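Local coordinates for protein VP5 (Halorubrum pleomorphic virus 6, PDB 6QGL) that is a viral envelope protein that probably fuses the virus membrane with that of its haloarchaeal host, at residues N196-Y204 and S212-T220; S164-T172 and T182-T190. All blocks are in the same frame, centred on the assembly; numbering follows the deposited sequence.

In the fold
Contacts 1 and 2 are successive hairpins of one four-stranded antiparallel sheet, whose strands lie side by side in chain order. Contact 2 pairs the outermost strand 166-174 with strand 180-189; contact 1 pairs strand 201-204 with strand 209-213 at the other border. The inner strands join them, with H188 N hydrogen-bonded to V202 O at 2.8 Å. Both contacts are partly buried, their centres about 28 and 25 Å from the centre of the chain. Contact 2 is regular pairing along whole strands, burying 795 Å² and packing against helix 97-140. Contact 1 buries 506 Å², has just two bridge pairs, and relies on serine hydroxyls and an aromatic ring where the chain leaves the sheet.

Contact 1 (N196-Y204 and S212-T220); sequences NAAYSVVEY and STNSNTYNT
The antiparallel beta hairpin of strands 201-204 and 209-213 frames this contact, with V201 facing T213 as a hydrogen-bonded pair and V202 facing S212 as the non-hydrogen-bonded pair beside it. Two backbone bonds define the register: T213 N to V201 O at 2.8 Å and V201 N to T213 O at 3.1 Å. On the face that carries V201, the methyl CG2 of T213 reaches the ring of Y199 at CD2 (3.9 Å). Beyond T213 the pairing stops, where N214 takes a left-handed backbone conformation with positive phi, and hydroxyls take over from peptide groups. S215 OG donates back to T213 O at 2.7 Å, so that carbonyl is gripped by two donors, the other being V201 N. S200 OG, held anti to the S200 backbone N (chi1 -177°), donates to N214 O at 2.6 Å, approaching 41° above the carbonyl plane and thus off the lone pairs. The N214 amide adds a weak bond from ND2, whose stronger partner is D153 OD2, to Y199 O (3.5 Å). S215 CB meets V202 CB at 3.7 Å on the opposite face from V201, where F151 also touches V202. Farther along, the segment passes over the side chain of Y204, whose hydroxyl is hydrogen-bonded to the M227 carbonyl. A CH-pi contact forms there: T217 CB stands 4.1 Å from the centroid of the Y204 ring and only 7° off the ring normal.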
# COMPACT_ATOMS: atom_id res chain seq x y z
N ASN A 196 34.07 22.68 -5.93
CA ASN A 196 33.12 23.42 -6.77
C ASN A 196 31.86 23.72 -5.97
O ASN A 196 31.45 22.90 -5.14
CB ASN A 196 32.78 22.60 -8.02
CG ASN A 196 32.23 23.41 -9.17
OD1 ASN A 196 31.21 24.10 -9.06
ND2 ASN A 196 32.87 23.31 -10.32
N ALA A 197 31.23 24.88 -6.23
CA ALA A 197 30.00 25.31 -5.56
C ALA A 197 28.81 24.42 -5.96
O ALA A 197 27.88 24.26 -5.17
CB ALA A 197 29.70 26.76 -5.90
N ALA A 198 28.86 23.86 -7.18
CA ALA A 198 27.85 22.99 -7.77
C ALA A 198 27.90 21.56 -7.22
O ALA A 198 26.90 20.85 -7.35
CB ALA A 198 27.99 22.97 -9.28
N TYR A 199 29.04 21.14 -6.61
CA TYR A 199 29.24 19.80 -6.04
C TYR A 199 28.02 19.34 -5.26
O TYR A 199 27.63 19.96 -4.28
CB TYR A 199 30.50 19.74 -5.16
CG TYR A 199 30.86 18.36 -4.65
CD1 TYR A 199 31.33 17.38 -5.52
CD2 TYR A 199 30.80 18.05 -3.30
CE1 TYR A 199 31.70 16.11 -5.06
CE2 TYR A 199 31.17 16.79 -2.82
CZ TYR A 199 31.61 15.82 -3.71
OH TYR A 199 31.97 14.58 -3.25
N SER A 200 27.38 18.27 -5.77
CA SER A 200 26.18 17.69 -5.19
C SER A 200 26.31 16.17 -5.16
O SER A 200 26.46 15.53 -6.21
CB SER A 200 24.95 18.12 -5.99
OG SER A 200 23.74 17.62 -5.42
N VAL A 201 26.31 15.59 -3.95
CA VAL A 201 26.42 14.15 -3.72
C VAL A 201 25.46 13.70 -2.61
O VAL A 201 25.32 14.38 -1.59
CB VAL A 201 27.89 13.67 -3.50
CG1 VAL A 201 28.51 14.30 -2.26
CG2 VAL A 201 28.00 12.15 -3.45
N VAL A 202 24.77 12.58 -2.85
CA VAL A 202 23.86 11.94 -1.90
C VAL A 202 24.13 10.43 -1.89
O VAL A 202 24.40 9.85 -2.94
CB VAL A 202 22.36 12.32 -2.09
CG1 VAL A 202 21.71 11.57 -3.26
CG2 VAL A 202 21.56 12.12 -0.80
N GLU A 203 24.11 9.82 -0.70
CA GLU A 203 24.31 8.39 -0.53
C GLU A 203 23.46 7.94 0.64
O GLU A 203 23.65 8.42 1.75
CB GLU A 203 25.80 8.04 -0.31
CG GLU A 203 26.07 6.55 -0.39
CD GLU A 203 27.51 6.10 -0.24
OE1 GLU A 203 28.43 6.86 -0.63
OE2 GLU A 203 27.72 4.98 0.27
N TYR A 204 22.48 7.06 0.37
CA TYR A 204 21.55 6.56 1.39
C TYR A 204 20.86 5.24 1.01
O TYR A 204 21.01 4.74 -0.10
CB TYR A 204 20.51 7.65 1.76
CG TYR A 204 19.50 7.97 0.68
CD1 TYR A 204 19.83 8.78 -0.40
CD2 TYR A 204 18.19 7.51 0.77
CE1 TYR A 204 18.91 9.09 -1.39
CE2 TYR A 204 17.25 7.82 -0.21
CZ TYR A 204 17.61 8.61 -1.29
OH TYR A 204 16.68 8.91 -2.25
N SER A 212 25.36 13.51 2.64
CA SER A 212 24.44 14.43 1.96
C SER A 212 25.12 15.78 1.80
O SER A 212 25.39 16.45 2.80
CB SER A 212 23.12 14.56 2.71
OG SER A 212 22.26 15.48 2.07
N THR A 213 25.43 16.17 0.56
CA THR A 213 26.09 17.44 0.25
C THR A 213 25.29 18.14 -0.83
O THR A 213 25.11 17.55 -1.90
CB THR A 213 27.54 17.20 -0.19
OG1 THR A 213 28.20 16.33 0.74
CG2 THR A 213 28.34 18.49 -0.36
N ASN A 214 24.81 19.38 -0.57
CA ASN A 214 24.01 20.15 -1.54
C ASN A 214 23.01 19.19 -2.20
O ASN A 214 22.90 19.14 -3.43
CB ASN A 214 24.93 20.84 -2.57
CG ASN A 214 24.25 21.80 -3.51
OD1 ASN A 214 23.26 22.46 -3.17
ND2 ASN A 214 24.76 21.90 -4.73
N SER A 215 22.36 18.36 -1.37
CA SER A 215 21.47 17.29 -1.80
C SER A 215 20.21 17.13 -0.98
O SER A 215 20.15 17.53 0.18
CB SER A 215 22.22 15.97 -1.78
OG SER A 215 23.19 15.90 -2.81
N ASN A 216 19.22 16.46 -1.59
CA ASN A 216 17.94 16.05 -1.02
C ASN A 216 17.95 14.54 -1.11
O ASN A 216 18.33 14.01 -2.16
CB ASN A 216 16.77 16.62 -1.84
CG ASN A 216 16.71 18.13 -1.89
OD1 ASN A 216 17.34 18.83 -1.10
ND2 ASN A 216 15.93 18.65 -2.83
N THR A 217 17.59 13.83 -0.03
CA THR A 217 17.59 12.36 -0.03
C THR A 217 16.70 11.88 -1.17
O THR A 217 17.22 11.38 -2.16
CB THR A 217 17.27 11.78 1.33
OG1 THR A 217 15.97 12.22 1.70
CG2 THR A 217 18.28 12.19 2.39
N TYR A 218 15.42 12.27 -1.15
CA TYR A 218 14.43 11.97 -2.19
C TYR A 218 14.78 12.47 -3.60
O TYR A 218 15.53 13.44 -3.75
CB TYR A 218 13.07 12.56 -1.78
CG TYR A 218 13.10 14.06 -1.56
CD1 TYR A 218 13.59 14.60 -0.37
CD2 TYR A 218 12.65 14.94 -2.54
CE1 TYR A 218 13.63 15.98 -0.17
CE2 TYR A 218 12.69 16.32 -2.35
CZ TYR A 218 13.18 16.83 -1.16
OH TYR A 218 13.21 18.19 -0.97
N ASN A 219 14.21 11.80 -4.63
CA ASN A 219 14.34 12.16 -6.04
C ASN A 219 13.07 12.91 -6.47
O ASN A 219 11.98 12.59 -6.00
CB ASN A 219 14.53 10.91 -6.90
CG ASN A 219 14.93 11.16 -8.34
OD1 ASN A 219 15.36 12.25 -8.74
ND2 ASN A 219 14.82 10.13 -9.16
N THR A 220 13.22 13.90 -7.37
CA THR A 220 12.10 14.68 -7.90
C THR A 220 12.03 14.47 -9.42
O THR A 220 12.94 14.89 -10.13
CB THR A 220 12.17 16.16 -7.48
OG1 THR A 220 12.40 16.24 -6.07
CG2 THR A 220 10.90 16.93 -7.83

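Contact 2 (S164-T172 and T182-T190)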
# COMPACT_ATOMS: atom_id res chain seq x y z
N SER A 164 26.86 7.08 -15.86
CA SER A 164 25.70 7.34 -15.02
C SER A 164 26.12 8.14 -13.78
O SER A 164 27.16 7.83 -13.19
CB SER A 164 25.04 6.03 -14.60
OG SER A 164 23.93 6.25 -13.74
N PRO A 165 25.32 9.14 -13.34
CA PRO A 165 25.68 9.86 -12.10
C PRO A 165 25.41 9.01 -10.85
O PRO A 165 25.82 9.39 -9.75
CB PRO A 165 24.79 11.10 -12.16
CG PRO A 165 23.59 10.68 -12.91
CD PRO A 165 24.04 9.63 -13.89
N ASN A 166 24.73 7.86 -11.03
CA ASN A 166 24.35 6.91 -9.99
C ASN A 166 25.34 5.75 -9.85
O ASN A 166 25.96 5.33 -10.83
CB ASN A 166 22.97 6.31 -10.25
CG ASN A 166 21.87 7.27 -10.65
OD1 ASN A 166 21.73 8.37 -10.10
ND2 ASN A 166 21.05 6.85 -11.59
N THR A 167 25.43 5.21 -8.63
CA THR A 167 26.24 4.05 -8.27
C THR A 167 25.41 3.23 -7.28
O THR A 167 24.99 3.76 -6.24
CB THR A 167 27.60 4.46 -7.67
OG1 THR A 167 28.20 5.49 -8.45
CG2 THR A 167 28.57 3.28 -7.55
N LEU A 168 25.14 1.95 -7.61
CA LEU A 168 24.40 1.05 -6.73
C LEU A 168 25.43 0.21 -5.99
O LEU A 168 26.02 -0.70 -6.56
CB LEU A 168 23.38 0.16 -7.49
CG LEU A 168 22.36 0.84 -8.41
CD1 LEU A 168 21.32 -0.15 -8.88
CD2 LEU A 168 21.68 2.02 -7.74
N LYS A 169 25.70 0.60 -4.73
CA LYS A 169 26.71 -0.02 -3.87
C LYS A 169 26.14 -1.20 -3.11
O LYS A 169 25.07 -1.09 -2.50
CB LYS A 169 27.30 1.01 -2.89
CG LYS A 169 28.12 2.12 -3.56
CD LYS A 169 28.48 3.23 -2.59
CE LYS A 169 29.83 3.03 -1.94
NZ LYS A 169 30.12 4.08 -0.93
N ASP A 170 26.86 -2.34 -3.12
CA ASP A 170 26.45 -3.54 -2.40
C ASP A 170 26.74 -3.36 -0.92
O ASP A 170 27.88 -3.10 -0.53
CB ASP A 170 27.17 -4.79 -2.95
CG ASP A 170 26.66 -5.32 -4.28
OD1 ASP A 170 25.71 -4.71 -4.84
OD2 ASP A 170 27.19 -6.34 -4.75
N THR A 171 25.69 -3.48 -0.09
CA THR A 171 25.77 -3.35 1.36
C THR A 171 25.24 -4.63 1.98
O THR A 171 24.10 -5.01 1.73
CB THR A 171 25.05 -2.08 1.83
OG1 THR A 171 25.65 -0.96 1.18
CG2 THR A 171 25.10 -1.89 3.35
N THR A 172 26.09 -5.31 2.78
CA THR A 172 25.74 -6.56 3.44
C THR A 172 24.91 -6.29 4.70
O THR A 172 25.33 -5.54 5.58
CB THR A 172 27.00 -7.41 3.72
OG1 THR A 172 27.67 -7.66 2.49
CG2 THR A 172 26.68 -8.75 4.39
N THR A 182 22.05 -8.72 0.27
CA THR A 182 22.66 -7.58 -0.40
C THR A 182 21.63 -6.46 -0.57
O THR A 182 20.73 -6.55 -1.41
CB THR A 182 23.36 -7.99 -1.70
OG1 THR A 182 24.36 -8.97 -1.42
CG2 THR A 182 24.01 -6.81 -2.41
N LEU A 183 21.76 -5.41 0.26
CA LEU A 183 20.95 -4.21 0.20
C LEU A 183 21.71 -3.23 -0.69
O LEU A 183 22.93 -3.10 -0.57
CB LEU A 183 20.75 -3.62 1.61
CG LEU A 183 20.09 -2.23 1.74
CD1 LEU A 183 18.59 -2.29 1.47
CD2 LEU A 183 20.35 -1.62 3.09
N LEU A 184 21.00 -2.58 -1.62
CA LEU A 184 21.66 -1.63 -2.52
C LEU A 184 21.64 -0.24 -1.92
O LEU A 184 20.57 0.28 -1.60
CB LEU A 184 21.04 -1.64 -3.93
CG LEU A 184 21.07 -2.97 -4.71
CD1 LEU A 184 20.27 -2.86 -5.98
CD2 LEU A 184 22.50 -3.40 -5.03
N THR A 185 22.82 0.34 -1.72
CA THR A 185 22.97 1.69 -1.21
C THR A 185 23.04 2.59 -2.43
O THR A 185 23.91 2.41 -3.29
CB THR A 185 24.16 1.80 -0.26
OG1 THR A 185 23.87 1.03 0.90
CG2 THR A 185 24.45 3.24 0.16
N PHE A 186 22.10 3.53 -2.52
CA PHE A 186 22.03 4.45 -3.64
C PHE A 186 22.95 5.65 -3.45
O PHE A 186 22.73 6.46 -2.55
CB PHE A 186 20.58 4.91 -3.88
CG PHE A 186 20.46 5.88 -5.03
CD1 PHE A 186 20.45 5.44 -6.34
CD2 PHE A 186 20.41 7.25 -4.79
CE1 PHE A 186 20.37 6.35 -7.40
CE2 PHE A 186 20.35 8.15 -5.85
CZ PHE A 186 20.33 7.70 -7.15
N ARG A 187 23.96 5.77 -4.33
CA ARG A 187 24.88 6.90 -4.36
C ARG A 187 24.62 7.67 -5.66
O ARG A 187 24.42 7.06 -6.70
CB ARG A 187 26.35 6.44 -4.27
CG ARG A 187 27.38 7.58 -4.33
CD ARG A 187 28.76 7.13 -3.93
NE ARG A 187 29.75 8.20 -4.08
CZ ARG A 187 30.04 9.11 -3.16
NH1 ARG A 187 30.95 10.04 -3.40
NH2 ARG A 187 29.40 9.11 -2.00
N HIS A 188 24.60 9.01 -5.57
CA HIS A 188 24.39 9.91 -6.70
C HIS A 188 25.36 11.09 -6.61
O HIS A 188 25.37 11.79 -5.61
CB HIS A 188 22.93 10.41 -6.75
CG HIS A 188 22.66 11.38 -7.86
ND1 HIS A 188 22.36 10.95 -9.14
CD2 HIS A 188 22.65 12.73 -7.85
CE1 HIS A 188 22.18 12.04 -9.86
NE2 HIS A 188 22.34 13.14 -9.13
N ASN A 189 26.15 11.29 -7.67
CA ASN A 189 27.10 12.40 -7.80
C ASN A 189 26.90 13.05 -9.17
O ASN A 189 26.98 12.37 -10.19
CB ASN A 189 28.55 11.93 -7.62
CG ASN A 189 29.55 13.06 -7.52
OD1 ASN A 189 29.25 14.15 -7.00
ND2 ASN A 189 30.75 12.84 -8.02
N THR A 190 26.66 14.38 -9.18
CA THR A 190 26.43 15.16 -10.40
C THR A 190 27.68 15.26 -11.31
O THR A 190 27.54 15.54 -12.50
CB THR A 190 25.84 16.54 -10.08
OG1 THR A 190 26.74 17.26 -9.24
CG2 THR A 190 24.45 16.45 -9.44
O HOH W 1 26.83 -7.47 -0.10
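L168 brings CD2 to the edge of the F186 ring, near its plane and 3.9 Å from CD1, on one face of an antiparallel beta hairpin. Strands 166-172 and 182-189 run at 146° to each other, and backbone bonds in both directions join T167 with R187, K169 with T185 and T171 with L183. On the L168 face, N166 OD1 accepts from H188 ND1 at 2.8 Å. The bond is nearly straight (166°) and lies in the imidazole plane, which fixes the rotation of that ring; E131 of helix 97-140 accepts from N166 ND2, while F151 stacks on H188. P165 CB adds an oblique contact to H188 CE1 at 3.6 Å. The other face is more polar. T171 OG1 and T185 OG1 are hydrogen-bonded at 2.7 Å, and N205 also bonds T185 OG1. K169 and R187 cross with CD to CD at 4.1 Å; their like-charged ends, NZ and NH2, stay 5.2 Å apart, each salt-bridged to a different carboxylate oxygen of E203. Near the far end of the pairing, a water links T172 OG1 (2.7 Å) to T182 OG1 (3.2 Å).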